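Local coordinates for protein malate dehydrogenase (PDB 3I0P) that probably catalyses the NAD-dependent, reversible oxidation of malate to oxaloacetate, as a two-subunit enzyme of the malate/L-lactate dehydrogenase family, at residues F17-L22 / N31-R36; G169-E174 / N298-N303; N146-V151 / H269-K274; V116-S121 / H284-I289. One frame throughout, in Å; residues are numbered along the deposited sequence.

Contact 1: residues F17-L22 / N31-R36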
loop_
_atom_site.group_PDB
_atom_site.type_symbol
_atom_site.label_atom_id
_atom_site.label_comp_id
_atom_site.label_asym_id
_atom_site.label_seq_id
_atom_site.Cartn_x
_atom_site.Cartn_y
_atom_site.Cartn_z
ATOM N N PHE A 17 -24.070 2.236 -26.267
ATOM C CA PHE A 17 -23.288 2.566 -27.460
ATOM C C PHE A 17 -21.988 1.802 -27.453
ATOM O O PHE A 17 -21.583 1.236 -28.462
ATOM C CB PHE A 17 -23.003 4.067 -27.515
ATOM C CG PHE A 17 -22.094 4.469 -28.636
ATOM C CD1 PHE A 17 -22.565 4.519 -29.951
ATOM C CD2 PHE A 17 -20.766 4.804 -28.386
ATOM C CE1 PHE A 17 -21.724 4.896 -31.003
ATOM C CE2 PHE A 17 -19.909 5.181 -29.431
ATOM C CZ PHE A 17 -20.389 5.228 -30.742
ATOM N N MET A 18 -21.357 1.777 -26.286
ATOM C CA MET A 18 -20.074 1.123 -26.097
ATOM C C MET A 18 -20.219 -0.370 -26.399
ATOM O O MET A 18 -19.387 -0.965 -27.080
ATOM C CB MET A 18 -19.612 1.365 -24.667
ATOM C CG MET A 18 -18.186 1.817 -24.554
ATOM S SD MET A 18 -17.825 3.094 -23.328
ATOM C CE MET A 18 -18.782 2.571 -21.895
ATOM N N TYR A 19 -21.314 -0.948 -25.925
ATOM C CA TYR A 19 -21.603 -2.358 -26.094
ATOM C C TYR A 19 -21.917 -2.720 -27.553
ATOM O O TYR A 19 -21.507 -3.783 -28.033
ATOM C CB TYR A 19 -22.745 -2.722 -25.150
ATOM C CG TYR A 19 -23.426 -4.050 -25.365
ATOM C CD1 TYR A 19 -22.813 -5.248 -24.994
ATOM C CD2 TYR A 19 -24.718 -4.102 -25.884
ATOM C CE1 TYR A 19 -23.464 -6.479 -25.175
ATOM C CE2 TYR A 19 -25.378 -5.320 -26.067
ATOM C CZ TYR A 19 -24.746 -6.499 -25.709
ATOM O OH TYR A 19 -25.402 -7.688 -25.887
ATOM N N GLN A 20 -22.629 -1.841 -28.262
ATOM C CA GLN A 20 -22.929 -2.091 -29.672
ATOM C C GLN A 20 -21.674 -1.985 -30.539
ATOM O O GLN A 20 -21.447 -2.827 -31.407
ATOM C CB GLN A 20 -24.039 -1.178 -30.204
ATOM C CG GLN A 20 -25.409 -1.319 -29.518
ATOM C CD GLN A 20 -26.027 -2.716 -29.604
ATOM O OE1 GLN A 20 -25.891 -3.426 -30.607
ATOM N NE2 GLN A 20 -26.736 -3.102 -28.542
ATOM N N VAL A 21 -20.849 -0.973 -30.291
ATOM C CA VAL A 21 -19.622 -0.807 -31.068
ATOM C C VAL A 21 -18.637 -1.971 -30.845
ATOM O O VAL A 21 -17.920 -2.386 -31.775
ATOM C CB VAL A 21 -18.951 0.563 -30.813
ATOM C CG1 VAL A 21 -17.678 0.706 -31.642
ATOM C CG2 VAL A 21 -19.911 1.690 -31.141
ATOM N N LEU A 22 -18.622 -2.506 -29.626
ATOM C CA LEU A 22 -17.751 -3.633 -29.297
ATOM C C LEU A 22 -18.212 -4.919 -29.975
ATOM O O LEU A 22 -17.390 -5.747 -30.363
ATOM C CB LEU A 22 -17.648 -3.822 -27.783
ATOM C CG LEU A 22 -16.742 -2.863 -27.007
ATOM C CD1 LEU A 22 -17.119 -2.827 -25.526
ATOM C CD2 LEU A 22 -15.277 -3.243 -27.196
ATOM N N ASN A 31 -17.828 -10.695 -23.411
ATOM C CA ASN A 31 -16.687 -9.777 -23.371
ATOM C C ASN A 31 -17.101 -8.316 -23.532
ATOM O O ASN A 31 -16.636 -7.455 -22.783
ATOM C CB ASN A 31 -15.641 -10.142 -24.428
ATOM C CG ASN A 31 -14.786 -11.353 -24.037
ATOM O OD1 ASN A 31 -15.049 -12.035 -23.035
ATOM N ND2 ASN A 31 -13.756 -11.627 -24.847
ATOM N N ALA A 32 -17.984 -8.032 -24.494
ATOM C CA ALA A 32 -18.476 -6.665 -24.690
ATOM C C ALA A 32 -19.123 -6.142 -23.414
ATOM O O ALA A 32 -18.927 -4.987 -23.057
ATOM C CB ALA A 32 -19.447 -6.586 -25.858
ATOM N N ARG A 33 -19.877 -7.002 -22.727
ATOM C CA ARG A 33 -20.532 -6.636 -21.475
ATOM C C ARG A 33 -19.554 -6.360 -20.330
ATOM O O ARG A 33 -19.695 -5.362 -19.623
ATOM C CB ARG A 33 -21.571 -7.681 -21.062
ATOM C CG ARG A 33 -22.981 -7.331 -21.508
ATOM C CD ARG A 33 -24.000 -8.331 -20.996
ATOM N NE ARG A 33 -23.776 -9.671 -21.525
ATOM C CZ ARG A 33 -23.657 -10.767 -20.784
ATOM N NH1 ARG A 33 -23.752 -10.712 -19.456
ATOM N NH2 ARG A 33 -23.461 -11.939 -21.381
ATOM N N MET A 34 -18.564 -7.230 -20.161
ATOM C CA MET A 34 -17.577 -7.057 -19.104
ATOM C C MET A 34 -16.810 -5.750 -19.294
ATOM O O MET A 34 -16.650 -4.990 -18.354
ATOM C CB MET A 34 -16.620 -8.253 -19.038
ATOM C CG MET A 34 -17.253 -9.541 -18.508
ATOM S SD MET A 34 -16.051 -10.884 -18.396
ATOM C CE MET A 34 -17.008 -12.193 -17.633
ATOM N N VAL A 35 -16.385 -5.486 -20.530
ATOM C CA VAL A 35 -15.601 -4.303 -20.890
ATOM C C VAL A 35 -16.385 -3.003 -20.759
ATOM O O VAL A 35 -15.867 -2.019 -20.223
ATOM C CB VAL A 35 -15.040 -4.427 -22.323
ATOM C CG1 VAL A 35 -14.460 -3.101 -22.836
ATOM C CG2 VAL A 35 -14.008 -5.537 -22.371
ATOM N N ARG A 36 -17.623 -2.985 -21.243
ATOM C CA ARG A 36 -18.404 -1.770 -21.170
ATOM C C ARG A 36 -18.806 -1.464 -19.726
ATOM O O ARG A 36 -18.870 -0.297 -19.352
ATOM C CB ARG A 36 -19.605 -1.810 -22.128
ATOM C CG ARG A 36 -20.789 -2.632 -21.669
ATOM C CD ARG A 36 -21.790 -1.796 -20.896
ATOM N NE ARG A 36 -22.820 -2.658 -20.326
ATOM C CZ ARG A 36 -23.947 -2.981 -20.948
ATOM N NH1 ARG A 36 -24.196 -2.508 -22.156
ATOM N NH2 ARG A 36 -24.833 -3.771 -20.364
#

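Contact 2: residues G169-E174 / N298-N303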
loop_
_atom_site.group_PDB
_atom_site.type_symbol
_atom_site.label_atom_id
_atom_site.label_comp_id
_atom_site.label_asym_id
_atom_site.label_seq_id
_atom_site.Cartn_x
_atom_site.Cartn_y
_atom_site.Cartn_z
ATOM N N GLY A 169 -10.764 -2.309 -1.963
ATOM C CA GLY A 169 -12.204 -2.193 -1.712
ATOM C C GLY A 169 -12.591 -2.884 -0.418
ATOM O O GLY A 169 -12.269 -4.051 -0.213
ATOM N N ILE A 170 -13.272 -2.164 0.465
ATOM C CA ILE A 170 -13.632 -2.702 1.773
ATOM C C ILE A 170 -15.109 -2.449 2.064
ATOM O O ILE A 170 -15.576 -1.302 1.961
ATOM C CB ILE A 170 -12.749 -2.088 2.900
ATOM C CG1 ILE A 170 -11.288 -2.541 2.743
ATOM C CG2 ILE A 170 -13.311 -2.438 4.291
ATOM C CD1 ILE A 170 -10.285 -1.710 3.488
ATOM N N PRO A 171 -15.859 -3.511 2.426
ATOM C CA PRO A 171 -17.278 -3.346 2.759
ATOM C C PRO A 171 -17.507 -2.286 3.845
ATOM O O PRO A 171 -16.696 -2.148 4.775
ATOM C CB PRO A 171 -17.682 -4.733 3.256
ATOM C CG PRO A 171 -16.750 -5.658 2.583
ATOM C CD PRO A 171 -15.443 -4.924 2.489
ATOM N N SER A 172 -18.602 -1.542 3.707
ATOM C CA SER A 172 -18.914 -0.417 4.582
ATOM C C SER A 172 -20.399 -0.479 4.949
ATOM O O SER A 172 -21.179 -1.151 4.257
ATOM C CB SER A 172 -18.610 0.886 3.852
ATOM O OG SER A 172 -18.863 2.013 4.668
ATOM N N ASP A 173 -20.802 0.202 6.027
ATOM C CA ASP A 173 -22.226 0.235 6.381
ATOM C C ASP A 173 -22.870 1.492 5.837
ATOM O O ASP A 173 -24.030 1.782 6.120
ATOM C CB ASP A 173 -22.471 0.066 7.893
ATOM C CG ASP A 173 -22.165 1.323 8.705
ATOM O OD1 ASP A 173 -21.488 2.253 8.205
ATOM O OD2 ASP A 173 -22.596 1.381 9.879
ATOM N N GLU A 174 -22.095 2.236 5.058
ATOM C CA GLU A 174 -22.574 3.423 4.387
ATOM C C GLU A 174 -23.135 3.057 3.005
ATOM O O GLU A 174 -23.202 1.875 2.655
ATOM C CB GLU A 174 -21.440 4.432 4.281
ATOM C CG GLU A 174 -20.755 4.685 5.603
ATOM C CD GLU A 174 -19.722 5.778 5.520
ATOM O OE1 GLU A 174 -18.717 5.597 4.795
ATOM O OE2 GLU A 174 -19.911 6.821 6.194
ATOM N N ASN A 298 -21.924 -7.505 9.115
ATOM C CA ASN A 298 -22.576 -6.247 9.486
ATOM C C ASN A 298 -21.888 -5.562 10.644
ATOM O O ASN A 298 -21.829 -4.331 10.696
ATOM C CB ASN A 298 -24.062 -6.457 9.785
ATOM C CG ASN A 298 -24.861 -6.743 8.532
ATOM O OD1 ASN A 298 -24.829 -5.967 7.567
ATOM N ND2 ASN A 298 -25.564 -7.866 8.525
ATOM N N GLU A 299 -21.355 -6.364 11.559
ATOM C CA GLU A 299 -20.605 -5.837 12.687
ATOM C C GLU A 299 -19.315 -5.192 12.166
ATOM O O GLU A 299 -18.939 -4.103 12.618
ATOM C CB GLU A 299 -20.321 -6.950 13.700
ATOM C CG GLU A 299 -20.660 -6.600 15.146
ATOM C CD GLU A 299 -19.990 -7.560 16.140
ATOM O OE1 GLU A 299 -20.350 -8.765 16.127
ATOM O OE2 GLU A 299 -19.107 -7.108 16.928
ATOM N N PHE A 300 -18.675 -5.853 11.193
ATOM C CA PHE A 300 -17.503 -5.316 10.486
ATOM C C PHE A 300 -17.824 -4.060 9.672
ATOM O O PHE A 300 -17.096 -3.064 9.757
ATOM C CB PHE A 300 -16.887 -6.384 9.577
ATOM C CG PHE A 300 -15.834 -5.854 8.629
ATOM C CD1 PHE A 300 -14.478 -5.951 8.947
ATOM C CD2 PHE A 300 -16.195 -5.270 7.414
ATOM C CE1 PHE A 300 -13.501 -5.474 8.077
ATOM C CE2 PHE A 300 -15.222 -4.781 6.543
ATOM C CZ PHE A 300 -13.870 -4.888 6.875
ATOM N N LYS A 301 -18.898 -4.110 8.879
ATOM C CA LYS A 301 -19.352 -2.921 8.137
ATOM C C LYS A 301 -19.543 -1.721 9.061
ATOM O O LYS A 301 -19.175 -0.597 8.708
ATOM C CB LYS A 301 -20.650 -3.178 7.385
ATOM C CG LYS A 301 -20.532 -4.086 6.181
ATOM C CD LYS A 301 -21.880 -4.161 5.503
ATOM C CE LYS A 301 -21.932 -5.265 4.494
ATOM N NZ LYS A 301 -23.115 -5.073 3.621
ATOM N N LYS A 302 -20.117 -1.977 10.236
ATOM C CA LYS A 302 -20.358 -0.969 11.261
ATOM C C LYS A 302 -19.038 -0.343 11.751
ATOM O O LYS A 302 -18.915 0.880 11.877
ATOM C CB LYS A 302 -21.151 -1.620 12.409
ATOM C CG LYS A 302 -21.094 -0.909 13.757
ATOM C CD LYS A 302 -22.446 -0.338 14.164
ATOM C CE LYS A 302 -22.413 0.137 15.629
ATOM N NZ LYS A 302 -21.503 1.309 15.850
ATOM N N ASN A 303 -18.048 -1.189 12.001
ATOM C CA ASN A 303 -16.749 -0.735 12.471
ATOM C C ASN A 303 -16.061 0.193 11.441
ATOM O O ASN A 303 -15.539 1.254 11.802
ATOM C CB ASN A 303 -15.896 -1.959 12.827
ATOM C CG ASN A 303 -14.758 -1.647 13.799
ATOM O OD1 ASN A 303 -14.217 -2.560 14.427
ATOM N ND2 ASN A 303 -14.377 -0.382 13.912
#

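Contact 3: residues N146-V151 / H269-K274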
loop_
_atom_site.group_PDB
_atom_site.type_symbol
_atom_site.label_atom_id
_atom_site.label_comp_id
_atom_site.label_asym_id
_atom_site.label_seq_id
_atom_site.Cartn_x
_atom_site.Cartn_y
_atom_site.Cartn_z
ATOM N N ASN A 146 0.554 -3.635 -13.575
ATOM C CA ASN A 146 1.680 -2.838 -14.043
ATOM C C ASN A 146 1.308 -2.121 -15.340
ATOM O O ASN A 146 0.228 -2.354 -15.888
ATOM C CB ASN A 146 3.001 -3.627 -14.128
ATOM C CG ASN A 146 2.936 -4.863 -15.033
ATOM O OD1 ASN A 146 1.925 -5.155 -15.691
ATOM N ND2 ASN A 146 4.048 -5.600 -15.065
ATOM N N ALA A 147 2.175 -1.225 -15.798
ATOM C CA ALA A 147 1.932 -0.439 -16.999
ATOM C C ALA A 147 3.275 -0.044 -17.600
ATOM O O ALA A 147 4.312 -0.247 -16.965
ATOM C CB ALA A 147 1.104 0.795 -16.663
ATOM N N ARG A 148 3.269 0.503 -18.817
ATOM C CA ARG A 148 4.509 0.930 -19.473
ATOM C C ARG A 148 5.266 1.970 -18.644
ATOM O O ARG A 148 4.653 2.794 -17.961
ATOM C CB ARG A 148 4.241 1.462 -20.886
ATOM C CG ARG A 148 3.619 2.851 -20.957
ATOM C CD ARG A 148 3.443 3.308 -22.402
ATOM N NE ARG A 148 4.719 3.633 -23.049
ATOM C CZ ARG A 148 4.833 4.223 -24.243
ATOM N NH1 ARG A 148 3.745 4.558 -24.937
ATOM N NH2 ARG A 148 6.042 4.478 -24.744
ATOM N N SER A 149 6.594 1.912 -18.704
ATOM C CA SER A 149 7.463 2.837 -17.983
ATOM C C SER A 149 7.083 4.307 -18.184
ATOM O O SER A 149 6.998 4.800 -19.317
ATOM C CB SER A 149 8.916 2.612 -18.390
ATOM O OG SER A 149 9.232 1.237 -18.321
ATOM N N SER A 150 6.852 4.990 -17.068
ATOM C CA SER A 150 6.579 6.421 -17.050
ATOM C C SER A 150 7.136 7.086 -15.787
ATOM O O SER A 150 7.270 8.311 -15.736
ATOM C CB SER A 150 5.068 6.668 -17.133
ATOM O OG SER A 150 4.422 6.309 -15.917
ATOM N N VAL A 151 7.447 6.274 -14.775
ATOM C CA VAL A 151 7.828 6.764 -13.449
ATOM C C VAL A 151 9.302 6.463 -13.121
ATOM O O VAL A 151 9.784 5.341 -13.338
ATOM C CB VAL A 151 6.872 6.189 -12.336
ATOM C CG1 VAL A 151 7.225 6.719 -10.943
ATOM C CG2 VAL A 151 5.413 6.484 -12.664
ATOM N N HIS A 269 10.305 -3.802 -20.364
ATOM C CA HIS A 269 9.922 -4.880 -21.288
ATOM C C HIS A 269 8.518 -4.733 -21.862
ATOM O O HIS A 269 8.233 -5.264 -22.926
ATOM C CB HIS A 269 10.070 -6.254 -20.640
ATOM C CG HIS A 269 11.465 -6.563 -20.195
ATOM N ND1 HIS A 269 12.386 -7.190 -21.007
ATOM C CD2 HIS A 269 12.096 -6.331 -19.018
ATOM C CE1 HIS A 269 13.522 -7.335 -20.348
ATOM N NE2 HIS A 269 13.373 -6.823 -19.140
ATOM N N ILE A 270 7.633 -4.026 -21.168
ATOM C CA ILE A 270 6.285 -3.822 -21.692
ATOM C C ILE A 270 6.349 -3.089 -23.046
ATOM O O ILE A 270 5.871 -3.612 -24.056
ATOM C CB ILE A 270 5.338 -3.114 -20.675
ATOM C CG1 ILE A 270 5.117 -4.001 -19.446
ATOM C CG2 ILE A 270 3.997 -2.802 -21.331
ATOM C CD1 ILE A 270 4.622 -3.288 -18.206
ATOM N N GLU A 271 6.962 -1.903 -23.053
ATOM C CA GLU A 271 7.121 -1.104 -24.262
ATOM C C GLU A 271 8.003 -1.794 -25.307
ATOM O O GLU A 271 7.661 -1.824 -26.498
ATOM C CB GLU A 271 7.663 0.283 -23.912
ATOM C CG GLU A 271 8.079 1.158 -25.104
ATOM C CD GLU A 271 6.944 1.440 -26.089
ATOM O OE1 GLU A 271 5.771 1.563 -25.660
ATOM O OE2 GLU A 271 7.234 1.555 -27.301
ATOM N N GLU A 272 9.122 -2.359 -24.855
ATOM C CA GLU A 272 10.057 -3.072 -25.735
ATOM C C GLU A 272 9.414 -4.222 -26.507
ATOM O O GLU A 272 9.660 -4.368 -27.708
ATOM C CB GLU A 272 11.284 -3.554 -24.957
ATOM C CG GLU A 272 12.268 -2.430 -24.651
ATOM C CD GLU A 272 13.429 -2.853 -23.757
ATOM O OE1 GLU A 272 13.726 -4.070 -23.657
ATOM O OE2 GLU A 272 14.054 -1.948 -23.158
ATOM N N GLU A 273 8.596 -5.026 -25.824
ATOM C CA GLU A 273 7.893 -6.142 -26.465
ATOM C C GLU A 273 6.714 -5.682 -27.343
ATOM O O GLU A 273 6.310 -6.412 -28.258
ATOM C CB GLU A 273 7.426 -7.187 -25.443
ATOM C CG GLU A 273 8.538 -7.884 -24.680
ATOM C CD GLU A 273 9.502 -8.654 -25.573
ATOM O OE1 GLU A 273 9.100 -9.686 -26.151
ATOM O OE2 GLU A 273 10.673 -8.229 -25.678
ATOM N N LYS A 274 6.167 -4.493 -27.060
ATOM C CA LYS A 274 5.146 -3.884 -27.922
ATOM C C LYS A 274 5.772 -3.419 -29.246
ATOM O O LYS A 274 5.137 -3.505 -30.305
ATOM C CB LYS A 274 4.409 -2.735 -27.214
ATOM C CG LYS A 274 3.485 -1.876 -28.120
ATOM C CD LYS A 274 4.125 -0.526 -28.464
ATOM C CE LYS A 274 3.877 -0.080 -29.913
ATOM N NZ LYS A 274 2.739 0.855 -30.111
#

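Contact 4: residues V116-S121 / H284-I289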
loop_
_atom_site.group_PDB
_atom_site.type_symbol
_atom_site.label_atom_id
_atom_site.label_comp_id
_atom_site.label_asym_id
_atom_site.label_seq_id
_atom_site.Cartn_x
_atom_site.Cartn_y
_atom_site.Cartn_z
ATOM N N VAL A 116 -5.679 -14.419 -7.544
ATOM C CA VAL A 116 -5.541 -14.794 -8.931
ATOM C C VAL A 116 -4.637 -13.791 -9.587
ATOM O O VAL A 116 -4.830 -12.585 -9.416
ATOM C CB VAL A 116 -6.900 -14.862 -9.633
ATOM C CG1 VAL A 116 -6.725 -15.017 -11.122
ATOM C CG2 VAL A 116 -7.707 -16.024 -9.073
ATOM N N VAL A 117 -3.628 -14.279 -10.305
ATOM C CA VAL A 117 -2.730 -13.394 -11.057
ATOM C C VAL A 117 -2.866 -13.616 -12.566
ATOM O O VAL A 117 -3.279 -14.690 -13.010
ATOM C CB VAL A 117 -1.246 -13.501 -10.590
ATOM C CG1 VAL A 117 -1.117 -13.036 -9.146
ATOM C CG2 VAL A 117 -0.712 -14.921 -10.753
ATOM N N VAL A 118 -2.534 -12.590 -13.344
ATOM C CA VAL A 118 -2.713 -12.637 -14.790
ATOM C C VAL A 118 -1.444 -12.186 -15.500
ATOM O O VAL A 118 -0.826 -11.197 -15.095
ATOM C CB VAL A 118 -3.897 -11.733 -15.253
ATOM C CG1 VAL A 118 -4.087 -11.830 -16.746
ATOM C CG2 VAL A 118 -5.194 -12.104 -14.526
ATOM N N ARG A 119 -1.060 -12.934 -16.539
ATOM C CA ARG A 119 -0.052 -12.494 -17.516
ATOM C C ARG A 119 -0.662 -12.353 -18.925
ATOM O O ARG A 119 -1.769 -12.854 -19.186
ATOM C CB ARG A 119 1.144 -13.457 -17.549
ATOM C CG ARG A 119 0.892 -14.770 -18.279
ATOM C CD ARG A 119 2.185 -15.442 -18.780
ATOM N NE ARG A 119 1.914 -16.817 -19.195
ATOM C CZ ARG A 119 2.111 -17.904 -18.443
ATOM N NH1 ARG A 119 2.624 -17.816 -17.215
ATOM N NH2 ARG A 119 1.802 -19.097 -18.926
ATOM N N ASN A 120 0.065 -11.679 -19.823
ATOM C CA ASN A 120 -0.327 -11.561 -21.235
ATOM C C ASN A 120 -1.755 -10.998 -21.360
ATOM O O ASN A 120 -2.627 -11.560 -22.029
ATOM C CB ASN A 120 -0.118 -12.911 -21.956
ATOM C CG ASN A 120 -0.524 -12.895 -23.449
ATOM O OD1 ASN A 120 -0.342 -11.909 -24.165
ATOM N ND2 ASN A 120 -1.064 -14.015 -23.911
ATOM N N SER A 121 -1.972 -9.877 -20.678
ATOM C CA SER A 121 -3.243 -9.170 -20.688
ATOM C C SER A 121 -3.041 -7.753 -21.231
ATOM O O SER A 121 -1.931 -7.379 -21.625
ATOM C CB SER A 121 -3.832 -9.122 -19.278
ATOM O OG SER A 121 -5.158 -8.613 -19.280
ATOM N N HIS A 284 -1.542 -8.402 -14.013
ATOM C CA HIS A 284 -2.489 -7.924 -13.005
ATOM C C HIS A 284 -2.497 -8.907 -11.839
ATOM O O HIS A 284 -2.186 -10.091 -12.019
ATOM C CB HIS A 284 -3.931 -7.897 -13.533
ATOM C CG HIS A 284 -4.101 -7.372 -14.932
ATOM N ND1 HIS A 284 -3.538 -6.191 -15.374
ATOM C CD2 HIS A 284 -4.852 -7.836 -15.961
ATOM C CE1 HIS A 284 -3.907 -5.972 -16.623
ATOM N NE2 HIS A 284 -4.712 -6.951 -17.000
ATOM N N PHE A 285 -2.889 -8.433 -10.658
ATOM C CA PHE A 285 -3.175 -9.319 -9.522
ATOM C C PHE A 285 -4.481 -8.932 -8.844
ATOM O O PHE A 285 -4.878 -7.758 -8.871
ATOM C CB PHE A 285 -2.039 -9.323 -8.495
ATOM C CG PHE A 285 -1.906 -8.044 -7.716
ATOM C CD1 PHE A 285 -2.472 -7.928 -6.452
ATOM C CD2 PHE A 285 -1.199 -6.965 -8.240
ATOM C CE1 PHE A 285 -2.347 -6.745 -5.711
ATOM C CE2 PHE A 285 -1.066 -5.776 -7.512
ATOM C CZ PHE A 285 -1.634 -5.665 -6.247
ATOM N N PHE A 286 -5.133 -9.927 -8.238
ATOM C CA PHE A 286 -6.425 -9.742 -7.579
ATOM C C PHE A 286 -6.489 -10.593 -6.323
ATOM O O PHE A 286 -6.354 -11.822 -6.391
ATOM C CB PHE A 286 -7.572 -10.115 -8.521
ATOM C CG PHE A 286 -7.508 -9.422 -9.844
ATOM C CD1 PHE A 286 -7.983 -8.123 -9.983
ATOM C CD2 PHE A 286 -6.960 -10.063 -10.950
ATOM C CE1 PHE A 286 -7.918 -7.464 -11.195
ATOM C CE2 PHE A 286 -6.896 -9.416 -12.172
ATOM C CZ PHE A 286 -7.373 -8.101 -12.292
ATOM N N ILE A 287 -6.683 -9.924 -5.187
ATOM C CA ILE A 287 -6.768 -10.579 -3.890
ATOM C C ILE A 287 -8.152 -10.356 -3.297
ATOM O O ILE A 287 -8.664 -9.244 -3.320
ATOM C CB ILE A 287 -5.695 -10.039 -2.907
ATOM C CG1 ILE A 287 -4.285 -10.311 -3.429
ATOM C CG2 ILE A 287 -5.872 -10.630 -1.488
ATOM C CD1 ILE A 287 -3.204 -9.805 -2.491
ATOM N N ALA A 288 -8.747 -11.423 -2.769
ATOM C CA ALA A 288 -10.021 -11.338 -2.055
ATOM C C ALA A 288 -9.927 -12.011 -0.678
ATOM O O ALA A 288 -9.429 -13.129 -0.550
ATOM C CB ALA A 288 -11.119 -11.959 -2.879
ATOM N N ILE A 289 -10.396 -11.308 0.346
ATOM C CA ILE A 289 -10.357 -11.799 1.719
ATOM C C ILE A 289 -11.783 -11.857 2.252
ATOM O O ILE A 289 -12.475 -10.841 2.297
ATOM C CB ILE A 289 -9.508 -10.877 2.633
ATOM C CG1 ILE A 289 -8.047 -10.895 2.198
ATOM C CG2 ILE A 289 -9.664 -11.265 4.112
ATOM C CD1 ILE A 289 -7.296 -9.684 2.624
#

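Contact 1: residues F17-L22 / N31-R36
Leu22 of helix 11-24 and Ala32 of helix 29-45 meet through their CB atoms, 3.8 Å apart. Leu22, Ala32 and Val35 make the apolar part of the interface, beside a part built on Tyr19 and Arg36. Leu22 CD1 reaches further along the partner helix, to Val35 CG1 at 3.8 Å. The methyl of Ala32 also lies 3.7 Å from CD1 of Tyr19, at a slant to the ring. Met18 adds its CB, which faces Arg36 CB at 4.1 Å. The segments belong to a helical hairpin: two consecutive helices joined by a short link, running roughly antiparallel at 142° with axes 8.9 Å apart. Phe55 of helix 55-64 touches Met18 and Leu22, and Val35 also touches helix 93-111. The remaining contacts use the aliphatic parts and the guanidinium of arginines. Tyr19 and Arg33 run side by side in the same direction, with Arg33 CG 3.8 Å from Tyr19 CE1. Both end at Glu29, which takes a hydrogen bond from the Tyr19 hydroxyl and a salt bridge from Arg33. Arg36 comes in across Tyr19, its guanidinium plane turned 53° from the ring. Its chain bends at chi2 (91°), which folds NH1 back to 3.3 Å from Tyr19 CB.

Contact 2: residues G169-E174 / N298-N303
The ring of Phe300 receives CG2 of Ile170 at its edge, near the ring plane, 3.6 Å from CZ. The carbonyl oxygen of Pro171 lies obliquely to the same ring, 3.5 Å from CE2. With chi1 at 170°, the Phe300 side chain points back from its own N and reaches the end of strand 166-170. Cys260 of the second subunit also packs on this ring, and Ile256 of that subunit on Ile170. Beyond the strand, the extended chain of Lys301 runs past Ser172, with CD 3.3 Å from Ser172 O. Asp173 rests on the helix backbone, its N 3.2 Å from Lys301 O and OD2 3.5 Å from Lys302 CA. An ST turn, Glu174 N to Ser172 OG at 3.3 Å, bends the loop. The acid ends look further along the helix: Asp173 pairs with Arg309, and Glu174 with Arg312. The contact thus grades from an apolar side at the subunit interface to a charged end at the loop, where these outside pairings probably help tie loop to helix.

Contact 3: residues N146-V151 / H269-K274
Arg148 and Glu271 form a salt bridge in which the carboxylate oxygen sits over the face of the guanidinium. Glu271 OE1 is 3.1 Å from Arg148 NH2 and lies about 3.0 Å above the guanidinium plane, toward its rim. No N-H points at it, so the pair is held by charge and not by a hydrogen bond. The two side chains lie alongside each other and point the same way, with their flat ends only 21° from parallel. Glu271 bends at chi2 (59°), which turns its carboxylate over the arginine. The other half of the contact is the Ile270 methyl against the backbone and amide of the loop. Its CD1 inserts beside the loop, 3.3 Å from Ala147 O and 3.9 Å from the amide carbon CG of Asn146. That amide has other partners: OD1 accepts from Gly283 N, and ND2 donates to Asn265 O and Glu255. The contact thus joins the first turn of helix 269-277 to the loop that leaves strand 139-145 and touches the bound NAD through Ala147. Glu271 also has the acid of Glu275 close by, and the positive charge of Arg148 probably eases that crowding. A pairing by charge alone demands no exact N-H alignment. The Asn146 amide is probably fixed by its own hydrogen bonds, and the Ile270 methyl only packs against it.

Contact 4: residues V116-S121 / H284-I289
Val116-Val118 and His284-Phe286 pair as antiparallel neighbours; the axes of the short segments approach to 4.7 Å, with 170° between their directions. They are adjacent strands of the mixed seven-stranded sheet. Val116 with Phe286 and Val118 with His284 are hydrogen-bonded pairs; each exchanges two N-H...O bonds, including Val118 N to His284 O at 2.8 Å. Val117 with Phe285 is the non-hydrogen-bonded pair between them, its side chains on the other face. There Val117 CG1 meets Phe285 CB at 3.9 Å. On the face of Val116, Val118, His284 and Phe286, CG2 of Val118 meets the edge of the Phe286 ring in its plane, 4.0 Å from CE2. Helix 93-111 lies over this face, and helix 244-259 packs on Phe285. At a G1 bulge of Asn120 and Ser121 the chain turns, and Ser121 meets the histidine ring. His284 ND1 bonds to Thr145, and Asn96 also bonds Ser121 OG. Ser121 OG lies 2.9 Å from His284 NE2, at the ring edge, in a hydrogen bond that either could donate.

Contact 4 is the core of the set, with every touching residue buried, while contacts 1, 2 and 3 are partly buried. Only contact 4 is held by clear backbone hydrogen bonds across its segments. Contact 1 joins helices largely by side-chain packing. Contact 2 passes from an aromatic-aliphatic part to charged side chains. Contact 3 combines a methyl with a charge pair, in a loop that touches NAD through Ala147. Contacts 2 and 4 reach the same sheet, and both touch the second subunit. Strand 282-290 of contact 4 leads into helix 297-312 of contact 2, and helix 269-277 of contact 3 leads into that strand. Contacts 2 and 3 lie on opposite sides of the chain's centre.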